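Local coordinates for protein nitrate reductase (Ulva prolifera, PDB 5YLY) that carries electrons from NADH through FAD as the cytochrome b5 reductase part of an enzyme that reduces nitrate to nitrite, at residues Lys163-Leu174 / Thr192-Asn200. Sequence-based numbering, arbitrary orientation. Where two conformers were deposited one is given.
Sequences KRINMIAGGTGL and TEIRLLYAN. With FAD (flavin-adenine dinucleotide), chain C.
Leu174 CD1 sits over one face of the Tyr198 ring, 4.0 Å from its centroid and 11° off the normal, a CH-pi contact. The same methyl also meets Leu196 CD2, while Leu196 CD1 packs 3.7 Å from Met167 CB. Next along this face, Met167 SD rests on Ile194 CG2, with Met177, Val180 and Met181 of helix 174-185 closing over the methionine. With CG anti to the backbone N (chi1 -173°), the tyrosine ring reaches across the sheet face toward the neighbouring strand: CD1 meets Ala169 CB, and the carbonyl oxygens of Ala169 and Gly171 lie at the ring's edge, in its plane. Asn200 ND2 lies over the opposite face, 3.3 Å above the plane. Strands 164-170 and 193-200 are neighbours in the parallel sheet of the NAD-binding domain, joined through helix 174-185 as a beta-alpha-beta crossover. Eight backbone hydrogen bonds zip them in register, from Glu193 N to Lys163 O through to Gly171 N to Ala199 O. Just beyond, Thr172 CB approaches FAD N1 at 3.3 Å. Tyr198 OH donates to Gly171 O at 2.8 Å, tilted 34° from the carbonyl plane, and also bonds Leu207 N; a phenylalanine here would probably leave both without that mate and the turn beside the flavin less firmly held. At the other end, a water donates to both Lys163 O and Glu193 OE1, the latter 2.9 Å away.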
loop_
_atom_site.group_PDB
_atom_site.type_symbol
_atom_site.label_atom_id
_atom_site.label_comp_id
_atom_site.label_asym_id
_atom_site.label_seq_id
_atom_site.Cartn_x
_atom_site.Cartn_y
_atom_site.Cartn_z
ATOM N N LYS A 163 -15.295 -12.863 -1.179
ATOM C CA LYS A 163 -14.742 -14.059 -0.536
ATOM C C LYS A 163 -13.240 -14.203 -0.786
ATOM O O LYS A 163 -12.536 -14.852 0.011
ATOM C CB LYS A 163 -15.423 -15.312 -1.107
ATOM C CG LYS A 163 -16.934 -15.373 -0.891
ATOM C CD LYS A 163 -17.512 -16.730 -1.313
ATOM C CE LYS A 163 -17.551 -17.743 -0.183
ATOM N NZ LYS A 163 -17.898 -19.109 -0.665
ATOM N N ARG A 164 -12.777 -13.659 -1.933
ATOM C CA ARG A 164 -11.386 -13.756 -2.375
ATOM C C ARG A 164 -10.895 -12.442 -2.966
ATOM O O ARG A 164 -11.618 -11.796 -3.741
ATOM C CB ARG A 164 -11.225 -14.891 -3.391
ATOM C CG ARG A 164 -11.635 -16.279 -2.860
ATOM C CD ARG A 164 -11.356 -17.413 -3.829
ATOM N NE ARG A 164 -11.710 -17.060 -5.199
ATOM C CZ ARG A 164 -11.477 -17.823 -6.262
ATOM N NH1 ARG A 164 -11.813 -17.404 -7.468
ATOM N NH2 ARG A 164 -10.917 -19.019 -6.120
ATOM N N ILE A 165 -9.679 -12.025 -2.572
ATOM C CA ILE A 165 -9.136 -10.770 -3.096
ATOM C C ILE A 165 -7.755 -11.005 -3.639
ATOM O O ILE A 165 -6.856 -11.389 -2.877
ATOM C CB ILE A 165 -9.107 -9.616 -2.030
ATOM C CG1 ILE A 165 -10.521 -9.339 -1.435
ATOM C CG2 ILE A 165 -8.482 -8.338 -2.639
ATOM C CD1 ILE A 165 -10.576 -8.254 -0.318
ATOM N N ASN A 166 -7.562 -10.674 -4.932
ATOM C CA ASN A 166 -6.249 -10.656 -5.552
ATOM C C ASN A 166 -5.687 -9.272 -5.316
ATOM O O ASN A 166 -6.423 -8.294 -5.409
ATOM C CB ASN A 166 -6.372 -10.848 -7.072
ATOM C CG ASN A 166 -6.611 -12.253 -7.491
ATOM O OD1 ASN A 166 -6.234 -13.195 -6.794
ATOM N ND2 ASN A 166 -7.213 -12.420 -8.677
ATOM N N MET A 167 -4.386 -9.173 -5.076
ATOM C CA MET A 167 -3.726 -7.895 -4.900
ATOM C C MET A 167 -2.502 -7.846 -5.772
ATOM O O MET A 167 -1.669 -8.765 -5.736
ATOM C CB MET A 167 -3.315 -7.705 -3.433
ATOM C CG MET A 167 -4.481 -7.773 -2.486
ATOM S SD MET A 167 -3.905 -7.590 -0.816
ATOM C CE MET A 167 -5.444 -7.420 -0.037
ATOM N N ILE A 168 -2.398 -6.792 -6.582
ATOM C CA ILE A 168 -1.214 -6.625 -7.401
ATOM C C ILE A 168 -0.612 -5.283 -7.030
ATOM O O ILE A 168 -1.262 -4.251 -7.195
ATOM C CB ILE A 168 -1.432 -6.750 -8.929
ATOM C CG1 ILE A 168 -2.229 -8.020 -9.315
ATOM C CG2 ILE A 168 -0.080 -6.660 -9.658
ATOM C CD1 ILE A 168 -2.445 -8.134 -10.920
ATOM N N ALA A 169 0.625 -5.313 -6.562
ATOM C CA ALA A 169 1.347 -4.110 -6.189
ATOM C C ALA A 169 2.665 -4.020 -6.906
ATOM O O ALA A 169 3.309 -5.036 -7.166
ATOM C CB ALA A 169 1.586 -4.095 -4.675
ATOM N N GLY A 170 3.087 -2.790 -7.142
ATOM C CA GLY A 170 4.398 -2.462 -7.689
ATOM C C GLY A 170 5.030 -1.416 -6.795
ATOM O O GLY A 170 4.369 -0.436 -6.449
ATOM N N GLY A 171 6.264 -1.655 -6.353
ATOM C CA GLY A 171 7.029 -0.727 -5.518
ATOM C C GLY A 171 6.300 -0.199 -4.295
ATOM O O GLY A 171 5.857 -0.975 -3.447
ATOM N N THR A 172 6.113 1.143 -4.233
ATOM C CA THR A 172 5.410 1.807 -3.108
ATOM C C THR A 172 3.895 1.524 -3.110
ATOM O O THR A 172 3.228 1.785 -2.101
ATOM C CB THR A 172 5.726 3.320 -3.071
ATOM O OG1 THR A 172 5.291 3.938 -4.270
ATOM C CG2 THR A 172 7.197 3.614 -2.822
ATOM N N GLY A 173 3.389 0.907 -4.186
ATOM C CA GLY A 173 1.990 0.479 -4.252
ATOM C C GLY A 173 1.665 -0.604 -3.235
ATOM O O GLY A 173 0.501 -0.995 -3.069
ATOM N N LEU A 174 2.689 -1.118 -2.530
ATOM C CA LEU A 174 2.422 -2.126 -1.530
ATOM C C LEU A 174 1.568 -1.674 -0.335
ATOM O O LEU A 174 0.756 -2.474 0.131
ATOM C CB LEU A 174 3.730 -2.780 -1.000
ATOM C CG LEU A 174 3.480 -3.866 0.060
ATOM C CD1 LEU A 174 2.904 -5.158 -0.522
ATOM C CD2 LEU A 174 4.664 -4.057 0.985
ATOM N N THR A 192 -12.046 -14.160 4.532
ATOM C CA THR A 192 -11.652 -13.769 3.177
ATOM C C THR A 192 -10.221 -14.250 2.891
ATOM O O THR A 192 -9.363 -14.186 3.778
ATOM C CB THR A 192 -11.775 -12.229 3.012
ATOM O OG1 THR A 192 -13.098 -11.858 3.386
ATOM C CG2 THR A 192 -11.498 -11.764 1.566
ATOM N N GLU A 193 -9.997 -14.813 1.701
ATOM C CA GLU A 193 -8.688 -15.301 1.262
ATOM C C GLU A 193 -8.021 -14.215 0.402
ATOM O O GLU A 193 -8.702 -13.416 -0.262
ATOM C CB GLU A 193 -8.798 -16.581 0.421
ATOM C CG GLU A 193 -9.454 -17.767 1.088
ATOM C CD GLU A 193 -9.599 -18.921 0.116
ATOM O OE1 GLU A 193 -10.625 -18.988 -0.599
ATOM O OE2 GLU A 193 -8.657 -19.737 0.035
ATOM N N ILE A 194 -6.696 -14.223 0.388
ATOM C CA ILE A 194 -5.925 -13.203 -0.329
ATOM C C ILE A 194 -4.811 -13.832 -1.139
ATOM O O ILE A 194 -4.164 -14.764 -0.674
ATOM C CB ILE A 194 -5.295 -12.196 0.706
ATOM C CG1 ILE A 194 -6.368 -11.415 1.515
ATOM C CG2 ILE A 194 -4.288 -11.226 0.050
ATOM C CD1 ILE A 194 -5.745 -10.818 2.848
ATOM N N ARG A 195 -4.537 -13.262 -2.319
ATOM C CA ARG A 195 -3.359 -13.615 -3.098
ATOM C C ARG A 195 -2.656 -12.325 -3.441
ATOM O O ARG A 195 -3.278 -11.436 -4.017
ATOM C CB ARG A 195 -3.711 -14.382 -4.401
ATOM C CG ARG A 195 -4.244 -15.795 -4.140
ATOM C CD ARG A 195 -3.206 -16.712 -3.516
ATOM N NE ARG A 195 -3.742 -18.059 -3.288
ATOM C CZ ARG A 195 -4.395 -18.451 -2.191
ATOM N NH1 ARG A 195 -4.628 -17.590 -1.198
ATOM N NH2 ARG A 195 -4.854 -19.695 -2.097
ATOM N N LEU A 196 -1.380 -12.206 -3.085
ATOM C CA LEU A 196 -0.632 -11.010 -3.441
ATOM C C LEU A 196 0.438 -11.323 -4.468
ATOM O O LEU A 196 1.197 -12.298 -4.319
ATOM C CB LEU A 196 0.007 -10.393 -2.165
ATOM C CG LEU A 196 1.046 -9.259 -2.389
ATOM C CD1 LEU A 196 0.388 -7.995 -2.979
ATOM C CD2 LEU A 196 1.768 -8.917 -1.059
ATOM N N LEU A 197 0.526 -10.460 -5.486
ATOM C CA LEU A 197 1.583 -10.522 -6.486
ATOM C C LEU A 197 2.317 -9.179 -6.383
ATOM O O LEU A 197 1.711 -8.124 -6.552
ATOM C CB LEU A 197 1.022 -10.810 -7.884
ATOM C CG LEU A 197 2.036 -10.761 -9.066
ATOM C CD1 LEU A 197 3.212 -11.726 -8.847
ATOM C CD2 LEU A 197 1.363 -11.153 -10.367
ATOM N N TYR A 198 3.594 -9.213 -6.003
ATOM C CA TYR A 198 4.316 -7.965 -5.741
ATOM C C TYR A 198 5.506 -7.844 -6.661
ATOM O O TYR A 198 6.432 -8.659 -6.578
ATOM C CB TYR A 198 4.713 -7.928 -4.239
ATOM C CG TYR A 198 5.339 -6.653 -3.699
ATOM C CD1 TYR A 198 5.145 -5.425 -4.336
ATOM C CD2 TYR A 198 6.088 -6.667 -2.516
ATOM C CE1 TYR A 198 5.733 -4.254 -3.844
ATOM C CE2 TYR A 198 6.618 -5.494 -1.978
ATOM C CZ TYR A 198 6.456 -4.296 -2.653
ATOM O OH TYR A 198 7.054 -3.166 -2.157
ATOM N N ALA A 199 5.496 -6.808 -7.518
ATOM C CA ALA A 199 6.567 -6.578 -8.505
ATOM C C ALA A 199 7.479 -5.421 -8.110
ATOM O O ALA A 199 7.000 -4.390 -7.635
ATOM C CB ALA A 199 5.966 -6.302 -9.869
ATOM N N ASN A 200 8.800 -5.589 -8.290
ATOM C CA ASN A 200 9.782 -4.542 -7.998
ATOM C C ASN A 200 10.924 -4.641 -8.967
ATOM O O ASN A 200 11.103 -5.694 -9.572
ATOM C CB ASN A 200 10.324 -4.650 -6.574
ATOM C CG ASN A 200 9.277 -4.352 -5.558
ATOM O OD1 ASN A 200 8.881 -3.203 -5.374
ATOM N ND2 ASN A 200 8.703 -5.397 -4.999
HETATM P PA FAD C . 8.676 12.635 -7.083
HETATM O O1A FAD C . 9.383 13.936 -7.000
HETATM O O2A FAD C . 7.174 12.742 -7.205
HETATM O O5B FAD C . 9.327 11.789 -8.306
HETATM C C5B FAD C . 8.473 11.067 -9.220
HETATM C C4B FAD C . 8.992 9.665 -9.426
HETATM O O4B FAD C . 10.364 9.686 -9.879
HETATM C C3B FAD C . 9.026 8.777 -8.191
HETATM O O3B FAD C . 7.734 8.274 -7.857
HETATM C C2B FAD C . 10.008 7.683 -8.618
HETATM O O2B FAD C . 9.369 6.632 -9.332
HETATM C C1B FAD C . 10.980 8.451 -9.535
HETATM N N9A FAD C . 12.291 8.720 -8.941
HETATM C C8A FAD C . 12.775 9.936 -8.532
HETATM N N7A FAD C . 13.973 9.884 -8.001
HETATM C C5A FAD C . 14.299 8.538 -8.054
HETATM C C6A FAD C . 15.417 7.810 -7.593
HETATM N N6A FAD C . 16.362 8.325 -6.803
HETATM N N1A FAD C . 15.446 6.479 -7.837
HETATM C C2A FAD C . 14.401 5.914 -8.456
HETATM N N3A FAD C . 13.273 6.489 -8.885
HETATM C C4A FAD C . 13.282 7.810 -8.651
HETATM N N1 FAD C . 5.124 5.901 -1.082
HETATM C C2 FAD C . 5.800 5.421 0.009
HETATM O O2 FAD C . 7.036 5.507 0.068
HETATM N N3 FAD C . 5.085 4.834 1.065
HETATM C C4 FAD C . 3.702 4.672 1.120
HETATM O O4 FAD C . 3.166 4.230 2.117
HETATM C C4X FAD C . 2.994 5.158 -0.063
HETATM N N5 FAD C . 1.692 5.009 -0.112
HETATM C C5X FAD C . 1.025 5.439 -1.262
HETATM C C6 FAD C . -0.364 5.256 -1.340
HETATM C C7 FAD C . -1.078 5.670 -2.464
HETATM C C7M FAD C . -2.565 5.422 -2.514
HETATM C C8 FAD C . -0.392 6.284 -3.548
HETATM C C8M FAD C . -1.141 6.792 -4.765
HETATM C C9 FAD C . 0.992 6.445 -3.479
HETATM C C9A FAD C . 1.704 6.034 -2.343
HETATM N N10 FAD C . 3.119 6.216 -2.227
HETATM C C10 FAD C . 3.801 5.770 -1.114
HETATM C "C1'" FAD C . 3.883 7.005 -3.210
HETATM C "C2'" FAD C . 3.954 8.491 -2.852
HETATM O "O2'" FAD C . 2.695 9.127 -3.080
HETATM C "C3'" FAD C . 5.032 9.238 -3.638
HETATM O "O3'" FAD C . 4.781 9.123 -5.033
HETATM C "C4'" FAD C . 6.465 8.819 -3.298
HETATM O "O4'" FAD C . 6.724 9.126 -1.928
HETATM C "C5'" FAD C . 7.514 9.487 -4.164
HETATM O "O5'" FAD C . 7.258 10.908 -4.193
HETATM P P FAD C . 8.456 11.976 -4.296
HETATM O O1P FAD C . 7.903 13.341 -4.142
HETATM O O2P FAD C . 9.592 11.585 -3.382
HETATM O O3P FAD C . 8.952 11.742 -5.787
HETATM O O HOH W 1 -13.105 -17.580 0.076
#